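Local coordinates for protein polyprenyl synthetase (Zymomonas mobilis subsp. mobilis, PDB 4KKM) that probably acts as a metal-dependent prenyltransferase, joining isoprenoid diphosphates into longer chains such as farnesyl diphosphate, at residues Arg53-Glu58 with Ala128-Ser133; Lys233-Asp238 with Ala296-Phe301; Ala289-Ala294 with Ser310-Ile315. All blocks are in the same frame, centred on the assembly; numbering follows the deposited sequence.

Contact 1: residues Arg53-Glu58 with Ala128-Ser133; sequences RRRLVE and AFDDAS. With ACT (acetate ion), chain E.
Arg55, in the opening turn of helix 54-64, faces Phe129 and Asp130 at the junction where the chain drops out of helical geometry after helix 125-128 and then enters helix 131-150. Arginine suits the span because its chain is long and its head is charged: CG sits opposite the backbone N (chi1 -174°), and the chain runs on extended to NE, bringing the guanidinium beside Asp130. Arg55 NE and NH2 share the single oxygen OD2 of Asp130, each at 3.0 Å. Both bonds of this salt bridge are weak and bent: the guanidinium and carboxylate planes are only 5° apart, but both N-H groups converge on one oxygen set obliquely to the guanidinium. At the guanidinium edge, Arg55 NE also gives a weak, long bond to Ser133 OG at 3.4 Å, while NH1 holds an acetate oxygen, OXT, at 3.2 Å; the acetate probably came from the crystallisation liquor.

Phe129 supplies the apolar part. Its CD2 lies over one guanidinium face, the two planes being 79° apart, and meets the aliphatic Arg55 CG at 3.9 Å. Further along, Phe129 CZ rests 3.6 Å from Glu58 O. Next to this, Leu56 and Ala132 pack on Ala182 and Leu185 of the second subunit.

Asp130 works with both oxygens. While OD2 faces Arg55, OD1 takes Ser133 N at 2.8 Å, almost in line with its C-O bond, and Ser133 OG from above the carboxylate plane. With an alanine here, the first turn of helix 131-150 would probably lose its cap, and the Arg55 guanidinium, without its countercharge, would be freer to turn. The arrangement is a classic aspartate N-cap, here doubling as a salt-bridge partner that ties two helix starts together in a mainly helical prenyl synthase.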
ATOM      1  N   ARG B  53      16.118  -2.714  11.228  1.00 25.78           N
ATOM      2  CA  ARG B  53      14.695  -2.444  11.025  1.00 26.44           C
ATOM      3  C   ARG B  53      13.962  -2.267  12.353  1.00 30.28           C
ATOM      4  O   ARG B  53      12.745  -2.073  12.374  1.00 27.39           O
ATOM      5  CB  ARG B  53      14.030  -3.567  10.231  1.00 27.04           C
ATOM      6  CG  ARG B  53      14.485  -3.668   8.779  1.00 28.21           C
ATOM      7  CD  ARG B  53      13.858  -4.882   8.142  1.00 26.83           C
ATOM      8  NE  ARG B  53      14.270  -6.091   8.848  1.00 29.49           N
ATOM      9  CZ  ARG B  53      13.628  -7.248   8.771  1.00 37.42           C
ATOM     10  NH1 ARG B  53      12.534  -7.347   8.025  1.00 34.86           N
ATOM     11  NH2 ARG B  53      14.072  -8.300   9.444  1.00 37.85           N
ATOM     12  N   ARG B  54      14.701  -2.336  13.457  1.00 29.04           N
ATOM     13  CA  ARG B  54      14.094  -2.266  14.783  1.00 25.75           C
ATOM     14  C   ARG B  54      13.152  -1.067  14.937  1.00 31.23           C
ATOM     15  O   ARG B  54      11.995  -1.220  15.335  1.00 27.22           O
ATOM     16  CB  ARG B  54      15.174  -2.228  15.864  1.00 31.45           C
ATOM     17  CG  ARG B  54      14.619  -2.288  17.279  1.00 34.64           C
ATOM     18  CD  ARG B  54      15.753  -2.407  18.293  1.00 30.42           C
ATOM     19  NE  ARG B  54      15.254  -2.750  19.621  1.00 45.29           N
ATOM     20  CZ  ARG B  54      16.022  -2.834  20.702  1.00 57.54           C
ATOM     21  NH1 ARG B  54      15.490  -3.148  21.878  1.00 52.28           N
ATOM     22  NH2 ARG B  54      17.324  -2.597  20.607  1.00 61.28           N
ATOM     23  N   ARG B  55      13.650   0.115  14.596  1.00 30.62           N
ATOM     24  CA  ARG B  55      12.901   1.350  14.797  1.00 31.29           C
ATOM     25  C   ARG B  55      11.628   1.363  13.964  1.00 31.82           C
ATOM     26  O   ARG B  55      10.567   1.768  14.438  1.00 26.79           O
ATOM     27  CB  ARG B  55      13.771   2.559  14.449  1.00 30.04           C
ATOM     28  CG  ARG B  55      13.131   3.907  14.750  1.00 33.65           C
ATOM     29  CD  ARG B  55      14.100   5.043  14.424  1.00 35.70           C
ATOM     30  NE  ARG B  55      13.654   6.336  14.943  1.00 34.24           N
ATOM     31  CZ  ARG B  55      13.942   6.801  16.155  1.00 39.14           C
ATOM     32  NH1 ARG B  55      14.679   6.080  16.994  1.00 38.68           N
ATOM     33  NH2 ARG B  55      13.498   7.993  16.529  1.00 42.12           N
ATOM     34  N   LEU B  56      11.739   0.919  12.717  1.00 27.78           N
ATOM     35  CA  LEU B  56      10.578   0.859  11.838  1.00 26.68           C
ATOM     36  C   LEU B  56       9.446   0.043  12.464  1.00 24.67           C
ATOM     37  O   LEU B  56       8.304   0.503  12.573  1.00 23.95           O
ATOM     38  CB  LEU B  56      10.968   0.251  10.489  1.00 22.53           C
ATOM     39  CG  LEU B  56       9.775  -0.140   9.604  1.00 24.50           C
ATOM     40  CD1 LEU B  56       9.024   1.096   9.100  1.00 22.79           C
ATOM     41  CD2 LEU B  56      10.238  -1.000   8.433  1.00 22.98           C
ATOM     42  N   VAL B  57       9.768  -1.171  12.884  1.00 24.98           N
ATOM     43  CA  VAL B  57       8.752  -2.058  13.441  1.00 23.51           C
ATOM     44  C   VAL B  57       8.246  -1.537  14.792  1.00 24.46           C
ATOM     45  O   VAL B  57       7.066  -1.669  15.115  1.00 23.75           O
ATOM     46  CB  VAL B  57       9.274  -3.514  13.551  1.00 26.33           C
ATOM     47  CG1 VAL B  57       8.220  -4.429  14.152  1.00 29.08           C
ATOM     48  CG2 VAL B  57       9.708  -4.019  12.175  1.00 22.71           C
ATOM     49  N   GLU B  58       9.126  -0.933  15.586  1.00 26.61           N
ATOM     50  CA  GLU B  58       8.665  -0.347  16.845  1.00 26.12           C
ATOM     51  C   GLU B  58       7.708   0.824  16.582  1.00 30.61           C
ATOM     52  O   GLU B  58       6.750   1.020  17.328  1.00 27.40           O
ATOM     53  CB  GLU B  58       9.838   0.047  17.757  1.00 26.70           C
ATOM     54  CG  GLU B  58      10.500  -1.167  18.396  1.00 30.18           C
ATOM     55  CD  GLU B  58      11.721  -0.831  19.231  1.00 35.47           C
ATOM     56  OE1 GLU B  58      12.279   0.276  19.070  1.00 35.96           O
ATOM     57  OE2 GLU B  58      12.119  -1.685  20.050  1.00 36.94           O
ATOM     58  N   ALA B 128       7.056  10.974  18.556  1.00 47.71           N
ATOM     59  CA  ALA B 128       7.695   9.957  19.387  1.00 50.99           C
ATOM     60  C   ALA B 128       8.937   9.395  18.698  1.00 49.50           C
ATOM     61  O   ALA B 128       9.899   8.987  19.349  1.00 49.50           O
ATOM     62  CB  ALA B 128       6.710   8.837  19.706  1.00 50.25           C
ATOM     63  N   PHE B 129       8.909   9.382  17.372  1.00 44.42           N
ATOM     64  CA  PHE B 129      10.032   8.873  16.594  1.00 42.25           C
ATOM     65  C   PHE B 129      10.676  10.012  15.806  1.00 39.36           C
ATOM     66  O   PHE B 129      11.451  10.788  16.360  1.00 40.90           O
ATOM     67  CB  PHE B 129       9.573   7.721  15.685  1.00 38.49           C
ATOM     68  CG  PHE B 129       9.180   6.477  16.447  1.00 38.11           C
ATOM     69  CD1 PHE B 129       7.938   6.389  17.071  1.00 41.71           C
ATOM     70  CD2 PHE B 129      10.057   5.407  16.560  1.00 37.35           C
ATOM     71  CE1 PHE B 129       7.574   5.256  17.792  1.00 34.12           C
ATOM     72  CE2 PHE B 129       9.701   4.268  17.272  1.00 37.76           C
ATOM     73  CZ  PHE B 129       8.453   4.194  17.894  1.00 34.31           C
ATOM     74  N   ASP B 130      10.341  10.111  14.525  1.00 34.42           N
ATOM     75  CA  ASP B 130      10.787  11.210  13.672  1.00 38.38           C
ATOM     76  C   ASP B 130       9.983  11.174  12.376  1.00 31.90           C
ATOM     77  O   ASP B 130       9.228  10.234  12.148  1.00 30.57           O
ATOM     78  CB  ASP B 130      12.283  11.117  13.382  1.00 35.21           C
ATOM     79  CG  ASP B 130      12.710   9.719  12.981  1.00 40.75           C
ATOM     80  OD1 ASP B 130      12.324   9.271  11.883  1.00 35.61           O
ATOM     81  OD2 ASP B 130      13.437   9.070  13.764  1.00 45.60           O
ATOM     82  N   ASP B 131      10.144  12.196  11.538  1.00 31.67           N
ATOM     83  CA  ASP B 131       9.338  12.324  10.325  1.00 33.37           C
ATOM     84  C   ASP B 131       9.554  11.152   9.373  1.00 29.42           C
ATOM     85  O   ASP B 131       8.599  10.577   8.850  1.00 29.95           O
ATOM     86  CB  ASP B 131       9.632  13.647   9.608  1.00 36.68           C
ATOM     87  CG  ASP B 131       9.193  14.863  10.414  1.00 44.92           C
ATOM     88  OD1 ASP B 131       8.388  14.698  11.352  1.00 47.85           O
ATOM     89  OD2 ASP B 131       9.649  15.982  10.101  1.00 47.77           O
ATOM     90  N   ALA B 132      10.812  10.787   9.153  1.00 28.83           N
ATOM     91  CA  ALA B 132      11.106   9.691   8.236  1.00 28.54           C
ATOM     92  C   ALA B 132      10.490   8.374   8.705  1.00 26.22           C
ATOM     93  O   ALA B 132       9.974   7.593   7.902  1.00 24.33           O
ATOM     94  CB  ALA B 132      12.608   9.548   8.053  1.00 33.00           C
ATOM     95  N   SER B 133      10.545   8.128  10.009  1.00 27.39           N
ATOM     96  CA  SER B 133       9.971   6.908  10.555  1.00 24.58           C
ATOM     97  C   SER B 133       8.452   6.881  10.381  1.00 23.77           C
ATOM     98  O   SER B 133       7.861   5.819  10.223  1.00 25.08           O
ATOM     99  CB  SER B 133      10.344   6.752  12.032  1.00 28.08           C
ATOM    100  OG  SER B 133      11.741   6.539  12.183  1.00 27.84           O
TER
HETATM  101  C   ACT E 303      16.023   2.605  18.460  1.00 53.88           C
HETATM  102  O   ACT E 303      15.884   3.132  19.591  1.00 45.77           O
HETATM  103  OXT ACT E 303      15.208   2.954  17.564  1.00 48.42           O
HETATM  104  CH3 ACT E 303      17.107   1.598  18.204  1.00 54.09           C

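Contact 2: residues Lys233-Asp238 with Ala296-Phe301; sequences KAYARD and AHLSVF
His297, in the loop between helices 280-296 and 306-314, meets helix 226-253 with both the face and the edge of its ring, and the tight part of the contact lies here. The methyl CB of Ala234 sits over the ring centre in a CH-pi contact, 3.5 Å from the centroid and 8° off the normal; a small residue lets the imidazole come this close to the helix. At the ring edge His297 NE2 donates to Asp238 OD2 at 2.7 Å, reaching the oxygen from above the carboxylate plane (37° out of it). The other oxygen, Asp238 OD1, accepts from Arg237 NE at 3.0 Å, and this salt bridge probably helps fix how the carboxylate is turned. Beside the histidine, Leu298 CD1 packs on Tyr235 CD2 at 3.7 Å.

The solvent side is looser. Arg237 is exposed, and its NH2 passes His297 NE2 at 3.5 Å without bonding, the guanidinium and ring planes being steeply inclined.

Tyr235 points its ring into the helical bundle: OH bonds to Leu308 O, and the side chain packs against Ala294 of helix 280-296, Ile311 of helix 306-314 and Leu215 of helix 208-221, placing the contact where these helices converge on helix 226-253.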
ATOM      1  N   LYS B 233     -23.571  -2.422   1.968  1.00 26.23           N
ATOM      2  CA  LYS B 233     -22.844  -1.230   1.530  1.00 25.35           C
ATOM      3  C   LYS B 233     -23.676   0.039   1.736  1.00 26.21           C
ATOM      4  O   LYS B 233     -23.136   1.109   2.023  1.00 25.98           O
ATOM      5  CB  LYS B 233     -22.370  -1.363   0.078  1.00 29.77           C
ATOM      6  CG  LYS B 233     -21.288  -2.425  -0.113  1.00 35.24           C
ATOM      7  CD  LYS B 233     -20.621  -2.324  -1.478  1.00 38.63           C
ATOM      8  CE  LYS B 233     -19.532  -1.253  -1.487  1.00 42.82           C
ATOM      9  NZ  LYS B 233     -18.785  -1.237  -2.777  1.00 50.61           N
ATOM     10  N   ALA B 234     -24.991  -0.089   1.610  1.00 25.21           N
ATOM     11  CA  ALA B 234     -25.891   1.034   1.857  1.00 23.74           C
ATOM     12  C   ALA B 234     -25.875   1.439   3.334  1.00 27.18           C
ATOM     13  O   ALA B 234     -25.951   2.623   3.664  1.00 27.07           O
ATOM     14  CB  ALA B 234     -27.317   0.684   1.410  1.00 26.75           C
ATOM     15  N   TYR B 235     -25.793   0.451   4.221  1.00 27.63           N
ATOM     16  CA  TYR B 235     -25.657   0.726   5.650  1.00 29.61           C
ATOM     17  C   TYR B 235     -24.380   1.518   5.903  1.00 27.83           C
ATOM     18  O   TYR B 235     -24.388   2.500   6.649  1.00 28.89           O
ATOM     19  CB  TYR B 235     -25.644  -0.577   6.453  1.00 31.28           C
ATOM     20  CG  TYR B 235     -25.152  -0.456   7.890  1.00 28.83           C
ATOM     21  CD1 TYR B 235     -23.787  -0.459   8.183  1.00 26.12           C
ATOM     22  CD2 TYR B 235     -26.050  -0.378   8.954  1.00 25.94           C
ATOM     23  CE1 TYR B 235     -23.327  -0.363   9.487  1.00 28.70           C
ATOM     24  CE2 TYR B 235     -25.594  -0.279  10.272  1.00 27.81           C
ATOM     25  CZ  TYR B 235     -24.226  -0.275  10.528  1.00 30.18           C
ATOM     26  OH  TYR B 235     -23.749  -0.185  11.821  1.00 31.85           O
ATOM     27  N   ALA B 236     -23.282   1.074   5.296  1.00 22.76           N
ATOM     28  CA  ALA B 236     -21.997   1.745   5.469  1.00 23.40           C
ATOM     29  C   ALA B 236     -22.062   3.170   4.959  1.00 25.76           C
ATOM     30  O   ALA B 236     -21.501   4.086   5.561  1.00 25.54           O
ATOM     31  CB  ALA B 236     -20.891   0.995   4.741  1.00 19.90           C
ATOM     32  N   ARG B 237     -22.727   3.343   3.824  1.00 20.93           N
ATOM     33  CA  ARG B 237     -22.847   4.658   3.213  1.00 25.74           C
ATOM     34  C   ARG B 237     -23.569   5.609   4.168  1.00 31.12           C
ATOM     35  O   ARG B 237     -23.139   6.751   4.386  1.00 28.86           O
ATOM     36  CB  ARG B 237     -23.616   4.539   1.897  1.00 29.63           C
ATOM     37  CG  ARG B 237     -23.989   5.873   1.262  1.00 32.72           C
ATOM     38  CD  ARG B 237     -25.105   5.684   0.235  1.00 40.54           C
ATOM     39  NE  ARG B 237     -26.381   5.395   0.888  1.00 48.56           N
ATOM     40  CZ  ARG B 237     -27.379   4.720   0.327  1.00 50.74           C
ATOM     41  NH1 ARG B 237     -27.255   4.259  -0.912  1.00 49.68           N
ATOM     42  NH2 ARG B 237     -28.502   4.507   1.007  1.00 51.58           N
ATOM     43  N   ASP B 238     -24.657   5.123   4.754  1.00 29.52           N
ATOM     44  CA  ASP B 238     -25.473   5.952   5.639  1.00 28.32           C
ATOM     45  C   ASP B 238     -24.791   6.258   6.971  1.00 26.50           C
ATOM     46  O   ASP B 238     -24.784   7.406   7.396  1.00 26.73           O
ATOM     47  CB  ASP B 238     -26.868   5.341   5.852  1.00 29.42           C
ATOM     48  CG  ASP B 238     -27.722   5.387   4.596  1.00 33.87           C
ATOM     49  OD1 ASP B 238     -27.374   6.149   3.668  1.00 33.93           O
ATOM     50  OD2 ASP B 238     -28.733   4.656   4.532  1.00 34.46           O
ATOM     51  N   ALA B 296     -32.596   0.539   8.622  1.00 35.91           N
ATOM     52  CA  ALA B 296     -33.631  -0.011   7.748  1.00 38.41           C
ATOM     53  C   ALA B 296     -33.071  -0.964   6.686  1.00 37.38           C
ATOM     54  O   ALA B 296     -33.755  -1.897   6.269  1.00 37.38           O
ATOM     55  CB  ALA B 296     -34.457   1.109   7.099  1.00 37.13           C
ATOM     56  N   HIS B 297     -31.825  -0.739   6.265  1.00 34.65           N
ATOM     57  CA  HIS B 297     -31.177  -1.634   5.306  1.00 34.43           C
ATOM     58  C   HIS B 297     -31.042  -3.046   5.876  1.00 36.34           C
ATOM     59  O   HIS B 297     -30.948  -4.017   5.127  1.00 37.77           O
ATOM     60  CB  HIS B 297     -29.800  -1.102   4.872  1.00 35.23           C
ATOM     61  CG  HIS B 297     -29.849   0.222   4.173  1.00 35.60           C
ATOM     62  ND1 HIS B 297     -30.634   0.453   3.065  1.00 36.79           N
ATOM     63  CD2 HIS B 297     -29.205   1.388   4.425  1.00 35.85           C
ATOM     64  CE1 HIS B 297     -30.480   1.705   2.669  1.00 34.81           C
ATOM     65  NE2 HIS B 297     -29.616   2.293   3.477  1.00 34.58           N
ATOM     66  N   LEU B 298     -31.056  -3.150   7.204  1.00 35.97           N
ATOM     67  CA  LEU B 298     -30.828  -4.416   7.896  1.00 35.03           C
ATOM     68  C   LEU B 298     -32.133  -5.114   8.269  1.00 37.66           C
ATOM     69  O   LEU B 298     -32.122  -6.107   8.991  1.00 38.93           O
ATOM     70  CB  LEU B 298     -30.008  -4.182   9.169  1.00 33.55           C
ATOM     71  CG  LEU B 298     -28.679  -3.439   9.013  1.00 35.36           C
ATOM     72  CD1 LEU B 298     -28.048  -3.203  10.375  1.00 38.14           C
ATOM     73  CD2 LEU B 298     -27.735  -4.216   8.112  1.00 31.51           C
ATOM     74  N   SER B 299     -33.253  -4.588   7.787  1.00 38.14           N
ATOM     75  CA  SER B 299     -34.565  -5.122   8.160  1.00 41.30           C
ATOM     76  C   SER B 299     -34.752  -6.597   7.792  1.00 45.13           C
ATOM     77  O   SER B 299     -35.600  -7.281   8.367  1.00 46.81           O
ATOM     78  CB  SER B 299     -35.686  -4.283   7.547  1.00 40.87           C
ATOM     79  OG  SER B 299     -35.585  -4.270   6.136  1.00 47.70           O
ATOM     80  N   VAL B 300     -33.959  -7.088   6.845  1.00 44.83           N
ATOM     81  CA  VAL B 300     -34.073  -8.477   6.416  1.00 47.56           C
ATOM     82  C   VAL B 300     -33.319  -9.447   7.324  1.00 47.36           C
ATOM     83  O   VAL B 300     -33.431 -10.659   7.164  1.00 46.80           O
ATOM     84  CB  VAL B 300     -33.612  -8.672   4.954  1.00 45.80           C
ATOM     85  CG1 VAL B 300     -34.511  -7.877   4.003  1.00 44.59           C
ATOM     86  CG2 VAL B 300     -32.143  -8.285   4.796  1.00 41.86           C
ATOM     87  N   PHE B 301     -32.556  -8.919   8.278  1.00 42.06           N
ATOM     88  CA  PHE B 301     -31.838  -9.773   9.220  1.00 41.87           C
ATOM     89  C   PHE B 301     -32.549  -9.842  10.564  1.00 44.56           C
ATOM     90  O   PHE B 301     -33.232  -8.900  10.970  1.00 42.41           O
ATOM     91  CB  PHE B 301     -30.402  -9.280   9.437  1.00 41.38           C
ATOM     92  CG  PHE B 301     -29.607  -9.142   8.173  1.00 42.60           C
ATOM     93  CD1 PHE B 301     -29.144 -10.263   7.504  1.00 43.01           C
ATOM     94  CD2 PHE B 301     -29.315  -7.892   7.657  1.00 40.60           C
ATOM     95  CE1 PHE B 301     -28.411 -10.140   6.336  1.00 41.40           C
ATOM     96  CE2 PHE B 301     -28.579  -7.759   6.491  1.00 42.91           C
ATOM     97  CZ  PHE B 301     -28.126  -8.886   5.829  1.00 43.81           C
TER

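Contact 3: residues Ala289-Ala294 with Ser310-Ile315; sequences ALVDQA and SIARYI
In Val291, chi1 of 167° puts CG1 opposite the backbone N and CG2 opposite the carbonyl carbon, a fork that aims both methyls at Ala312. Arg313 has CG opposite its carbonyl carbon (chi1 -57°) and an extended chain from there to NE, which carries its head past Val291 toward Asp292. The two segments belong to an antiparallel helical hairpin, made by helices 280-296 and 306-314 near the C terminus of the mainly helical fold. The axes of the short segments 289-294 and 310-314 run 172° apart in direction and approach to 9.3 Å.

The backbones draw closest at Val291 and Ala312, whose CA atoms are 5.7 Å apart. Alanine suits this place because a single methyl does not hold the helices off, and the valine can press against main chain as well as side chain. Val291 CG2 lies 3.5 Å from Ala312 O, and CG1 is 3.7 Å from the same oxygen. The methyl-to-methyl contacts are looser: Val291 CG1 to Ala312 CB is 4.3 Å, and Ala294 CB to Ala312 CB is 4.5 Å.

Away from this line the hairpin is buried by others. Ala294 packs on Ile239 of helix 226-253, and Ile315 touches Phe243 there as well as Leu71 of helix 71-80. On the solvent side, the aliphatic part of Arg313 runs beside Val291 CG1. Charge attraction probably helps to hold the arginine head in this direction, yet it stops short of a salt bridge: Arg313 NH1 remains 4.2 Å from Asp292 OD1.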
ATOM      1  N   ALA B 289     -31.795  10.983  10.790  1.00 37.81           N
ATOM      2  CA  ALA B 289     -32.494  10.275   9.719  1.00 40.00           C
ATOM      3  C   ALA B 289     -31.598   9.218   9.084  1.00 38.49           C
ATOM      4  O   ALA B 289     -32.053   8.125   8.747  1.00 36.43           O
ATOM      5  CB  ALA B 289     -32.993  11.253   8.664  1.00 41.37           C
ATOM      6  N   LEU B 290     -30.318   9.548   8.939  1.00 31.63           N
ATOM      7  CA  LEU B 290     -29.344   8.640   8.340  1.00 33.58           C
ATOM      8  C   LEU B 290     -29.136   7.383   9.175  1.00 35.32           C
ATOM      9  O   LEU B 290     -28.916   6.292   8.637  1.00 36.51           O
ATOM     10  CB  LEU B 290     -28.015   9.364   8.126  1.00 33.65           C
ATOM     11  CG  LEU B 290     -28.011  10.303   6.922  1.00 35.11           C
ATOM     12  CD1 LEU B 290     -26.908  11.329   7.058  1.00 31.25           C
ATOM     13  CD2 LEU B 290     -27.855   9.496   5.640  1.00 38.97           C
ATOM     14  N   VAL B 291     -29.213   7.536  10.492  1.00 33.16           N
ATOM     15  CA  VAL B 291     -29.113   6.393  11.389  1.00 34.59           C
ATOM     16  C   VAL B 291     -30.307   5.465  11.184  1.00 34.59           C
ATOM     17  O   VAL B 291     -30.148   4.251  11.055  1.00 34.08           O
ATOM     18  CB  VAL B 291     -29.034   6.835  12.868  1.00 41.99           C
ATOM     19  CG1 VAL B 291     -29.257   5.646  13.791  1.00 42.75           C
ATOM     20  CG2 VAL B 291     -27.691   7.507  13.152  1.00 46.23           C
ATOM     21  N   ASP B 292     -31.504   6.044  11.144  1.00 34.18           N
ATOM     22  CA  ASP B 292     -32.708   5.268  10.862  1.00 36.60           C
ATOM     23  C   ASP B 292     -32.607   4.573   9.505  1.00 32.84           C
ATOM     24  O   ASP B 292     -32.937   3.396   9.373  1.00 36.93           O
ATOM     25  CB  ASP B 292     -33.949   6.166  10.903  1.00 42.85           C
ATOM     26  CG  ASP B 292     -34.265   6.662  12.302  1.00 53.66           C
ATOM     27  OD1 ASP B 292     -33.864   5.990  13.277  1.00 56.68           O
ATOM     28  OD2 ASP B 292     -34.919   7.718  12.427  1.00 60.13           O
ATOM     29  N   GLN B 293     -32.149   5.314   8.501  1.00 34.56           N
ATOM     30  CA  GLN B 293     -31.972   4.769   7.161  1.00 33.66           C
ATOM     31  C   GLN B 293     -30.965   3.620   7.142  1.00 34.41           C
ATOM     32  O   GLN B 293     -31.198   2.596   6.498  1.00 31.81           O
ATOM     33  CB  GLN B 293     -31.556   5.872   6.182  1.00 32.52           C
ATOM     34  CG  GLN B 293     -32.690   6.834   5.845  1.00 43.34           C
ATOM     35  CD  GLN B 293     -32.205   8.110   5.188  1.00 51.51           C
ATOM     36  OE1 GLN B 293     -31.165   8.129   4.536  1.00 53.87           O
ATOM     37  NE2 GLN B 293     -32.957   9.188   5.368  1.00 58.00           N
ATOM     38  N   ALA B 294     -29.851   3.791   7.849  1.00 30.77           N
ATOM     39  CA  ALA B 294     -28.832   2.749   7.935  1.00 29.35           C
ATOM     40  C   ALA B 294     -29.434   1.466   8.494  1.00 33.24           C
ATOM     41  O   ALA B 294     -29.231   0.371   7.956  1.00 33.75           O
ATOM     42  CB  ALA B 294     -27.648   3.219   8.802  1.00 26.16           C
ATOM     43  N   SER B 310     -26.876  -1.363  16.890  1.00 41.25           N
ATOM     44  CA  SER B 310     -26.338  -0.601  18.019  1.00 43.45           C
ATOM     45  C   SER B 310     -25.220   0.348  17.603  1.00 43.34           C
ATOM     46  O   SER B 310     -25.129   1.474  18.101  1.00 40.05           O
ATOM     47  CB  SER B 310     -25.816  -1.544  19.104  1.00 44.74           C
ATOM     48  OG  SER B 310     -26.885  -2.205  19.750  1.00 51.27           O
ATOM     49  N   ILE B 311     -24.366  -0.119  16.697  1.00 39.61           N
ATOM     50  CA  ILE B 311     -23.241   0.678  16.233  1.00 37.62           C
ATOM     51  C   ILE B 311     -23.739   1.942  15.553  1.00 38.29           C
ATOM     52  O   ILE B 311     -23.229   3.027  15.815  1.00 37.52           O
ATOM     53  CB  ILE B 311     -22.316  -0.128  15.289  1.00 38.62           C
ATOM     54  CG1 ILE B 311     -21.531  -1.165  16.091  1.00 39.17           C
ATOM     55  CG2 ILE B 311     -21.367   0.802  14.532  1.00 35.21           C
ATOM     56  CD1 ILE B 311     -20.860  -2.213  15.234  1.00 39.65           C
ATOM     57  N   ALA B 312     -24.763   1.801  14.712  1.00 34.60           N
ATOM     58  CA  ALA B 312     -25.358   2.944  14.028  1.00 37.80           C
ATOM     59  C   ALA B 312     -25.915   3.975  15.013  1.00 40.75           C
ATOM     60  O   ALA B 312     -25.700   5.182  14.857  1.00 38.26           O
ATOM     61  CB  ALA B 312     -26.452   2.482  13.065  1.00 39.53           C
ATOM     62  N   ARG B 313     -26.623   3.496  16.030  1.00 36.25           N
ATOM     63  CA  ARG B 313     -27.168   4.380  17.054  1.00 45.69           C
ATOM     64  C   ARG B 313     -26.033   5.024  17.851  1.00 50.23           C
ATOM     65  O   ARG B 313     -26.107   6.194  18.232  1.00 52.73           O
ATOM     66  CB  ARG B 313     -28.117   3.611  17.979  1.00 47.99           C
ATOM     67  CG  ARG B 313     -29.270   2.936  17.241  1.00 53.06           C
ATOM     68  CD  ARG B 313     -30.440   2.606  18.162  1.00 62.96           C
ATOM     69  NE  ARG B 313     -31.556   1.998  17.437  1.00 69.24           N
ATOM     70  CZ  ARG B 313     -32.430   2.681  16.703  1.00 75.54           C
ATOM     71  NH1 ARG B 313     -32.313   3.998  16.585  1.00 77.61           N
ATOM     72  NH2 ARG B 313     -33.418   2.052  16.077  1.00 77.18           N
ATOM     73  N   TYR B 314     -24.977   4.250  18.078  1.00 48.08           N
ATOM     74  CA  TYR B 314     -23.788   4.712  18.788  1.00 58.01           C
ATOM     75  C   TYR B 314     -23.113   5.872  18.058  1.00 63.50           C
ATOM     76  O   TYR B 314     -22.590   6.795  18.684  1.00 63.97           O
ATOM     77  CB  TYR B 314     -22.817   3.543  18.947  1.00 65.60           C
ATOM     78  CG  TYR B 314     -21.482   3.888  19.555  1.00 74.97           C
ATOM     79  CD1 TYR B 314     -21.398   4.514  20.790  1.00 82.15           C
ATOM     80  CD2 TYR B 314     -20.299   3.559  18.904  1.00 76.77           C
ATOM     81  CE1 TYR B 314     -20.175   4.820  21.355  1.00 86.78           C
ATOM     82  CE2 TYR B 314     -19.069   3.859  19.461  1.00 82.21           C
ATOM     83  CZ  TYR B 314     -19.015   4.490  20.687  1.00 87.34           C
ATOM     84  OH  TYR B 314     -17.800   4.794  21.252  1.00 91.57           O
ATOM     85  N   ILE B 315     -23.149   5.830  16.730  1.00 64.55           N
ATOM     86  CA  ILE B 315     -22.622   6.911  15.898  1.00 66.50           C
ATOM     87  C   ILE B 315     -23.543   8.145  15.968  1.00 65.95           C
ATOM     88  O   ILE B 315     -23.914   8.730  14.950  1.00 65.20           O
ATOM     89  CB  ILE B 315     -22.410   6.427  14.432  1.00 71.18           C
ATOM     90  CG1 ILE B 315     -21.600   5.124  14.407  1.00 70.90           C
ATOM     91  CG2 ILE B 315     -21.697   7.469  13.595  1.00 71.92           C
ATOM     92  CD1 ILE B 315     -20.142   5.277  13.989  1.00 66.12           C
TER

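How the contacts relate
From the N terminus, contact 1 comes first, joining 53-58 to 128-133 and closing a largely helical excursion of about seventy residues. It is complete before the others begin, lies on the opposite side of the chain's centre, and its nearest atoms are about 25 Å from contact 3. Contacts 2 and 3 cross: 233-238 opens contact 2, 289-294 opens contact 3, 296-301 closes the former and 310-315 the latter. The interconnecting turn of the C-terminal hairpin is thus tied to helix 226-253 while the hairpin's two helices pair. Contacts 2 and 3 also touch directly, Asp238 packing on Leu290, Gln293 and Ala294, so that helix 226-253, the hairpin and its connecting loop pack as one unit.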